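Local coordinates for protein MlnE (Bacillus amyloliquefaciens subsp. plantarum, PDB 5D2E) that probably reduces beta-keto groups of polyketide intermediates with NADPH, as the N-terminal B-type ketoreductase piece of a macrolactin assembly-line synthase, at residues 447-452 / 495-500; 470-475 / 503-508. One frame throughout, in Å; residues are numbered along the deposited sequence.

Both contacts tie the C-terminal end of the ketoreductase together, and their centres lie about 11 Å apart. Contact 1 is buried: parallel strands 443-453 and 494-499 pair through backbone bonds, with aliphatic and indole groups packed on one face and NADP gripped just beyond the pairing. Contact 2 sits at the surface, where the turn and loop 470-475 lie against helix 502-509, and it has no hydrogen bond between its segments, relying on leucine and isoleucine packing and an arginine laid over a carbonyl. Strand 494-499 leads straight into that helix, and the segments alternate along the chain. The contacts meet through probable hydrogen bonds from Glu473 N to Ser499 O and from Leu475 N to Leu451 O.

Contact 1 of 2, residues 447-452 / 495-500; sequences INWPLW and LAVISG. With NAP (NADP nicotinamide-adenine-dinucleotide phosphate), chain B.
Val497 and Ile447 lie side by side and point the same way, their CG2 methyls 3.9 Å apart on one face of two parallel strands. The indole of Trp449 runs alongside Val497 too, meeting CG2 obliquely through CE3 and CZ3. With chi1 at -57°, Ile447 turns CG2 opposite its backbone N and over the centre of the Trp449 ring, 3.5 Å above its plane. On the opposite indole face comes Trp452 CZ2, offset toward the rim, so the Trp449 ring is sandwiched between the Ile447 methyl and the rim of the Trp452 indole. Phe484 of helix 477-488 closes against Ile447 and Trp449. On the other face of the sheet the CB atoms of Asn448 and Ala496 touch, while the Asn448 amide reaches Gln494, Asp429 and Ser408.

Two backbone bonds set the register. Asn448 N donates to Leu495 O at 2.8 Å, in the carbonyl plane, and Val497 N to Asn448 O at 3.0 Å, nearly straight but 34° out of the plane of the Asn448 carbonyl. Pro450 ends the pairing: its CD lies 3.1 Å from Val497 O, and its ring nitrogen has no N-H to offer.

From Trp449 to Trp452 the chain runs along the nicotinamide. Trp452 N donates to the carboxamide oxygen O7N of NADP at 2.9 Å with an angle of 171°, while Pro450 O comes within 3.0 Å of nicotinamide C4N. A backbone amide just past the paired strand, holding the carboxamide, is characteristic of the nicotinamide pocket of Rossmann-fold short-chain dehydrogenase/reductase domains, to which this ketoreductase belongs.

Contact 2 of 2, residues 470-475 / 503-508; sequences AGLELL and DRISEL
Bends at chi2 (-67°) and chi3 (-72°) fold the Arg504 side chain back over the end of helix 467-470, bringing one face of its guanidinium against Ala470 O. Ala470 O sits 3.2 Å from Arg504 NH2, above the guanidinium plane and toward its rim, an approach too badly angled for a hydrogen bond, so any attraction is probably electrostatic. At the edge of the same group, Arg504 NH1 makes a salt bridge to Glu507 OE2 at 3.0 Å, one turn further along helix 502-509, which helps fix the guanidinium's rotation.

Gly471 closes the preceding helix as a Schellman motif, with positive phi and two bonds back into the last turn. Bare of a side chain, it lets Arg504 CB come to 4.1 Å from Gly471 CA. The loop then runs on to strand 475-476 of the ketoreductase.

Leu472 carries the apolar half, crossing both helix partners at about a right angle. Leu472 CD2 reaches Ile505 CG1 at 3.7 Å, and Leu472 CD1 meets Leu508 CD2 at 4.0 Å. Ile498 of strand 494-499 touches both Leu472 and Ile505, and His36 and Tyr38 of strand 35-46 also pack on Ile505.

Contact 1 of 2, residues 447-452 / 495-500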
loop_
_atom_site.group_PDB
_atom_site.type_symbol
_atom_site.label_atom_id
_atom_site.label_comp_id
_atom_site.label_asym_id
_atom_site.label_seq_id
_atom_site.Cartn_x
_atom_site.Cartn_y
_atom_site.Cartn_z
ATOM N N ILE A 447 -5.949 4.023 7.503
ATOM C CA ILE A 447 -7.307 3.529 7.337
ATOM C C ILE A 447 -7.589 3.139 5.885
ATOM O O ILE A 447 -7.481 3.989 5.001
ATOM C CB ILE A 447 -8.355 4.583 7.750
ATOM C CG1 ILE A 447 -8.126 5.026 9.175
ATOM C CG2 ILE A 447 -9.755 4.017 7.534
ATOM C CD1 ILE A 447 -8.929 6.267 9.615
ATOM N N ASN A 448 -7.919 1.875 5.640
ATOM C CA ASN A 448 -8.242 1.454 4.297
ATOM C C ASN A 448 -9.772 1.754 4.062
ATOM O O ASN A 448 -10.669 0.914 4.369
ATOM C CB ASN A 448 -8.018 0.012 4.123
ATOM C CG ASN A 448 -6.555 -0.406 4.349
ATOM O OD1 ASN A 448 -6.246 -0.964 5.384
ATOM N ND2 ASN A 448 -5.706 -0.203 3.356
ATOM N N TRP A 449 -10.009 2.947 3.568
ATOM C CA TRP A 449 -11.379 3.373 3.238
ATOM C C TRP A 449 -11.961 2.702 1.980
ATOM O O TRP A 449 -11.266 2.532 0.995
ATOM C CB TRP A 449 -11.376 4.844 2.943
ATOM C CG TRP A 449 -11.075 5.749 4.062
ATOM C CD1 TRP A 449 -10.040 6.662 4.105
ATOM C CD2 TRP A 449 -11.790 5.911 5.289
ATOM N NE1 TRP A 449 -10.086 7.342 5.256
ATOM C CE2 TRP A 449 -11.148 6.921 6.008
ATOM C CE3 TRP A 449 -12.934 5.319 5.843
ATOM C CZ2 TRP A 449 -11.621 7.391 7.263
ATOM C CZ3 TRP A 449 -13.442 5.823 7.083
ATOM C CH2 TRP A 449 -12.735 6.798 7.807
ATOM N N PRO A 450 -13.237 2.316 2.027
ATOM C CA PRO A 450 -13.953 1.949 0.842
ATOM C C PRO A 450 -14.460 3.223 0.131
ATOM O O PRO A 450 -14.113 4.354 0.532
ATOM C CB PRO A 450 -15.088 1.128 1.409
ATOM C CG PRO A 450 -15.464 1.947 2.600
ATOM C CD PRO A 450 -14.171 2.549 3.127
ATOM N N LEU A 451 -15.253 3.035 -0.934
ATOM C CA LEU A 451 -15.888 4.182 -1.650
ATOM C C LEU A 451 -16.917 4.866 -0.774
ATOM O O LEU A 451 -17.738 4.203 -0.106
ATOM C CB LEU A 451 -16.597 3.739 -2.929
ATOM C CG LEU A 451 -15.646 3.527 -4.068
ATOM C CD1 LEU A 451 -16.410 2.857 -5.223
ATOM C CD2 LEU A 451 -15.014 4.865 -4.454
ATOM N N TRP A 452 -16.771 6.161 -0.694
ATOM C CA TRP A 452 -17.672 6.995 0.072
ATOM C C TRP A 452 -18.729 7.632 -0.874
ATOM O O TRP A 452 -18.467 7.847 -2.042
ATOM C CB TRP A 452 -16.983 8.163 0.662
ATOM C CG TRP A 452 -16.031 7.926 1.751
ATOM C CD1 TRP A 452 -14.889 7.204 1.674
ATOM C CD2 TRP A 452 -16.082 8.489 3.058
ATOM N NE1 TRP A 452 -14.232 7.250 2.880
ATOM C CE2 TRP A 452 -14.917 8.063 3.741
ATOM C CE3 TRP A 452 -16.980 9.337 3.726
ATOM C CZ2 TRP A 452 -14.639 8.442 5.051
ATOM C CZ3 TRP A 452 -16.699 9.724 5.025
ATOM C CH2 TRP A 452 -15.537 9.275 5.684
ATOM N N LEU A 495 -6.420 -0.279 9.981
ATOM C CA LEU A 495 -7.802 -0.739 10.028
ATOM C C LEU A 495 -8.472 -0.508 8.673
ATOM O O LEU A 495 -8.236 0.512 8.049
ATOM C CB LEU A 495 -8.587 0.007 11.133
ATOM C CG LEU A 495 -8.214 -0.391 12.587
ATOM C CD1 LEU A 495 -8.813 0.615 13.534
ATOM C CD2 LEU A 495 -8.715 -1.785 12.927
ATOM N N ALA A 496 -9.207 -1.508 8.217
ATOM C CA ALA A 496 -10.011 -1.428 7.010
ATOM C C ALA A 496 -11.493 -1.211 7.376
ATOM O O ALA A 496 -12.023 -1.835 8.263
ATOM C CB ALA A 496 -9.903 -2.644 6.199
ATOM N N VAL A 497 -12.134 -0.346 6.607
ATOM C CA VAL A 497 -13.543 -0.027 6.790
ATOM C C VAL A 497 -14.247 -0.565 5.568
ATOM O O VAL A 497 -13.869 -0.230 4.458
ATOM C CB VAL A 497 -13.798 1.473 6.943
ATOM C CG1 VAL A 497 -15.317 1.709 7.089
ATOM C CG2 VAL A 497 -13.055 2.123 8.126
ATOM N N ILE A 498 -15.195 -1.476 5.779
ATOM C CA ILE A 498 -15.981 -2.079 4.730
ATOM C C ILE A 498 -17.503 -1.872 5.035
ATOM O O ILE A 498 -17.993 -2.170 6.131
ATOM C CB ILE A 498 -15.675 -3.565 4.546
ATOM C CG1 ILE A 498 -14.138 -3.799 4.501
ATOM C CG2 ILE A 498 -16.290 -4.041 3.239
ATOM C CD1 ILE A 498 -13.809 -5.245 4.336
ATOM N N SER A 499 -18.199 -1.354 4.030
ATOM C CA SER A 499 -19.621 -0.934 4.134
ATOM C C SER A 499 -20.500 -1.910 3.308
ATOM O O SER A 499 -20.312 -2.062 2.092
ATOM C CB SER A 499 -19.742 0.514 3.657
ATOM O OG SER A 499 -21.096 0.919 3.624
ATOM N N GLY A 500 -21.412 -2.575 3.996
ATOM C CA GLY A 500 -22.318 -3.541 3.394
ATOM C C GLY A 500 -22.826 -4.596 4.357
ATOM O O GLY A 500 -22.775 -4.432 5.589
HETATM P PA NAP B . -9.993 14.369 -3.881
HETATM O O1A NAP B . -11.255 15.238 -3.635
HETATM O O2A NAP B . -9.263 14.337 -5.212
HETATM O O5B NAP B . -8.947 14.961 -2.813
HETATM C C5B NAP B . -7.582 14.571 -2.890
HETATM C C4B NAP B . -6.831 15.877 -2.808
HETATM O O4B NAP B . -5.421 15.574 -2.874
HETATM C C3B NAP B . -7.103 16.864 -3.976
HETATM O O3B NAP B . -7.792 18.026 -3.502
HETATM C C2B NAP B . -5.703 17.265 -4.469
HETATM O O2B NAP B . -5.616 18.645 -4.687
HETATM C C1B NAP B . -4.787 16.747 -3.335
HETATM N N9A NAP B . -3.452 16.358 -3.769
HETATM C C8A NAP B . -3.107 15.442 -4.754
HETATM N N7A NAP B . -1.740 15.384 -4.920
HETATM C C5A NAP B . -1.208 16.201 -3.989
HETATM C C6A NAP B . 0.127 16.610 -3.614
HETATM N N6A NAP B . 1.179 16.030 -4.278
HETATM N N1A NAP B . 0.272 17.596 -2.619
HETATM C C2A NAP B . -0.809 18.115 -2.007
HETATM N N3A NAP B . -2.092 17.776 -2.313
HETATM C C4A NAP B . -2.342 16.867 -3.261
HETATM O O3 NAP B . -10.269 12.823 -3.441
HETATM P PN NAP B . -11.111 12.314 -2.150
HETATM O O1N NAP B . -12.316 11.514 -2.610
HETATM O O2N NAP B . -11.117 13.471 -1.186
HETATM O O5D NAP B . -10.169 11.215 -1.428
HETATM C C5D NAP B . -9.162 11.749 -0.521
HETATM C C4D NAP B . -8.216 10.655 -0.005
HETATM O O4D NAP B . -8.921 9.538 0.516
HETATM C C3D NAP B . -7.370 10.127 -1.170
HETATM O O3D NAP B . -6.029 9.990 -0.735
HETATM C C2D NAP B . -8.004 8.800 -1.545
HETATM O O2D NAP B . -7.055 7.885 -2.163
HETATM C C1D NAP B . -8.634 8.307 -0.211
HETATM N N1N NAP B . -9.813 7.448 -0.492
HETATM C C2N NAP B . -11.007 7.990 -0.931
HETATM C C3N NAP B . -12.154 7.229 -1.223
HETATM C C7N NAP B . -13.487 7.873 -1.698
HETATM O O7N NAP B . -14.449 7.165 -2.008
HETATM N N7N NAP B . -13.673 9.199 -1.771
HETATM C C4N NAP B . -12.045 5.838 -1.088
HETATM C C5N NAP B . -10.822 5.285 -0.686
HETATM C C6N NAP B . -9.721 6.104 -0.369
HETATM P P2B NAP B . -4.542 19.353 -5.710
HETATM O O1X NAP B . -4.749 18.794 -7.110
HETATM O O2X NAP B . -4.822 20.884 -5.577
HETATM O O3X NAP B . -3.184 18.975 -5.187
#

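Contact 2 of 2, residues 470-475 / 503-508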
loop_
_atom_site.group_PDB
_atom_site.type_symbol
_atom_site.label_atom_id
_atom_site.label_comp_id
_atom_site.label_asym_id
_atom_site.label_seq_id
_atom_site.Cartn_x
_atom_site.Cartn_y
_atom_site.Cartn_z
ATOM N N ALA A 470 -22.001 -7.211 -5.491
ATOM C CA ALA A 470 -21.078 -7.626 -4.433
ATOM C C ALA A 470 -21.740 -7.748 -3.053
ATOM O O ALA A 470 -21.302 -8.545 -2.244
ATOM C CB ALA A 470 -19.878 -6.680 -4.383
ATOM N N GLY A 471 -22.815 -7.006 -2.788
ATOM C CA GLY A 471 -23.375 -6.912 -1.426
ATOM C C GLY A 471 -22.733 -5.776 -0.614
ATOM O O GLY A 471 -22.767 -5.754 0.635
ATOM N N LEU A 472 -22.130 -4.829 -1.321
ATOM C CA LEU A 472 -21.488 -3.700 -0.681
ATOM C C LEU A 472 -22.344 -2.473 -0.915
ATOM O O LEU A 472 -23.213 -2.475 -1.766
ATOM C CB LEU A 472 -20.089 -3.506 -1.247
ATOM C CG LEU A 472 -19.144 -4.715 -1.116
ATOM C CD1 LEU A 472 -17.839 -4.550 -1.899
ATOM C CD2 LEU A 472 -18.825 -4.942 0.333
ATOM N N GLU A 473 -22.095 -1.439 -0.138
ATOM C CA GLU A 473 -22.816 -0.194 -0.205
ATOM C C GLU A 473 -21.818 0.909 -0.065
ATOM O O GLU A 473 -20.776 0.714 0.535
ATOM C CB GLU A 473 -23.803 -0.095 0.955
ATOM C CG GLU A 473 -25.004 -1.011 0.776
ATOM C CD GLU A 473 -25.945 -0.999 1.971
ATOM O OE1 GLU A 473 -26.333 0.103 2.444
ATOM O OE2 GLU A 473 -26.285 -2.109 2.438
ATOM N N LEU A 474 -22.151 2.082 -0.561
ATOM C CA LEU A 474 -21.344 3.241 -0.358
ATOM C C LEU A 474 -21.332 3.593 1.131
ATOM O O LEU A 474 -22.293 3.348 1.863
ATOM C CB LEU A 474 -21.863 4.424 -1.180
ATOM C CG LEU A 474 -21.748 4.372 -2.701
ATOM C CD1 LEU A 474 -22.541 5.523 -3.318
ATOM C CD2 LEU A 474 -20.314 4.456 -3.162
ATOM N N LEU A 475 -20.214 4.141 1.575
ATOM C CA LEU A 475 -20.076 4.593 2.944
ATOM C C LEU A 475 -20.612 6.038 3.038
ATOM O O LEU A 475 -20.119 6.924 2.381
ATOM C CB LEU A 475 -18.585 4.549 3.346
ATOM C CG LEU A 475 -18.168 4.996 4.754
ATOM C CD1 LEU A 475 -18.767 4.087 5.791
ATOM C CD2 LEU A 475 -16.636 5.004 4.888
ATOM N N ASP A 503 -22.187 -10.803 6.006
ATOM C CA ASP A 503 -21.927 -12.166 5.509
ATOM C C ASP A 503 -21.410 -12.103 4.076
ATOM O O ASP A 503 -20.479 -12.815 3.686
ATOM C CB ASP A 503 -23.190 -13.044 5.631
ATOM C CG ASP A 503 -23.722 -13.111 7.064
ATOM O OD1 ASP A 503 -22.901 -13.217 7.980
ATOM O OD2 ASP A 503 -24.945 -13.032 7.295
ATOM N N ARG A 504 -21.997 -11.203 3.306
ATOM C CA ARG A 504 -21.519 -10.934 1.962
ATOM C C ARG A 504 -20.037 -10.542 2.028
ATOM O O ARG A 504 -19.188 -11.048 1.270
ATOM C CB ARG A 504 -22.350 -9.827 1.316
ATOM C CG ARG A 504 -23.866 -10.069 1.340
ATOM C CD ARG A 504 -24.339 -11.234 0.475
ATOM N NE ARG A 504 -24.235 -10.849 -0.932
ATOM C CZ ARG A 504 -23.323 -11.298 -1.791
ATOM N NH1 ARG A 504 -22.430 -12.221 -1.434
ATOM N NH2 ARG A 504 -23.325 -10.835 -3.035
ATOM N N ILE A 505 -19.713 -9.691 2.990
ATOM C CA ILE A 505 -18.350 -9.224 3.125
ATOM C C ILE A 505 -17.450 -10.376 3.556
ATOM O O ILE A 505 -16.347 -10.545 3.066
ATOM C CB ILE A 505 -18.262 -8.100 4.138
ATOM C CG1 ILE A 505 -18.892 -6.851 3.545
ATOM C CG2 ILE A 505 -16.797 -7.875 4.487
ATOM C CD1 ILE A 505 -19.329 -5.814 4.572
ATOM N N SER A 506 -17.923 -11.170 4.491
ATOM C CA SER A 506 -17.144 -12.321 4.917
ATOM C C SER A 506 -16.765 -13.269 3.762
ATOM O O SER A 506 -15.670 -13.842 3.774
ATOM C CB SER A 506 -17.892 -13.090 5.974
ATOM O OG SER A 506 -17.355 -14.382 5.987
ATOM N N GLU A 507 -17.651 -13.418 2.774
ATOM C CA GLU A 507 -17.372 -14.289 1.613
ATOM C C GLU A 507 -16.289 -13.654 0.755
ATOM O O GLU A 507 -15.288 -14.282 0.359
ATOM C CB GLU A 507 -18.624 -14.493 0.760
ATOM C CG GLU A 507 -19.732 -15.274 1.452
ATOM C CD GLU A 507 -21.117 -14.866 0.966
ATOM O OE1 GLU A 507 -21.998 -14.609 1.817
ATOM O OE2 GLU A 507 -21.327 -14.778 -0.266
ATOM N N LEU A 508 -16.503 -12.379 0.488
ATOM C CA LEU A 508 -15.557 -11.610 -0.235
ATOM C C LEU A 508 -14.164 -11.681 0.391
ATOM O O LEU A 508 -13.160 -11.626 -0.316
ATOM C CB LEU A 508 -16.065 -10.188 -0.262
ATOM C CG LEU A 508 -15.294 -9.207 -1.111
ATOM C CD1 LEU A 508 -15.386 -9.554 -2.589
ATOM C CD2 LEU A 508 -15.890 -7.843 -0.834
#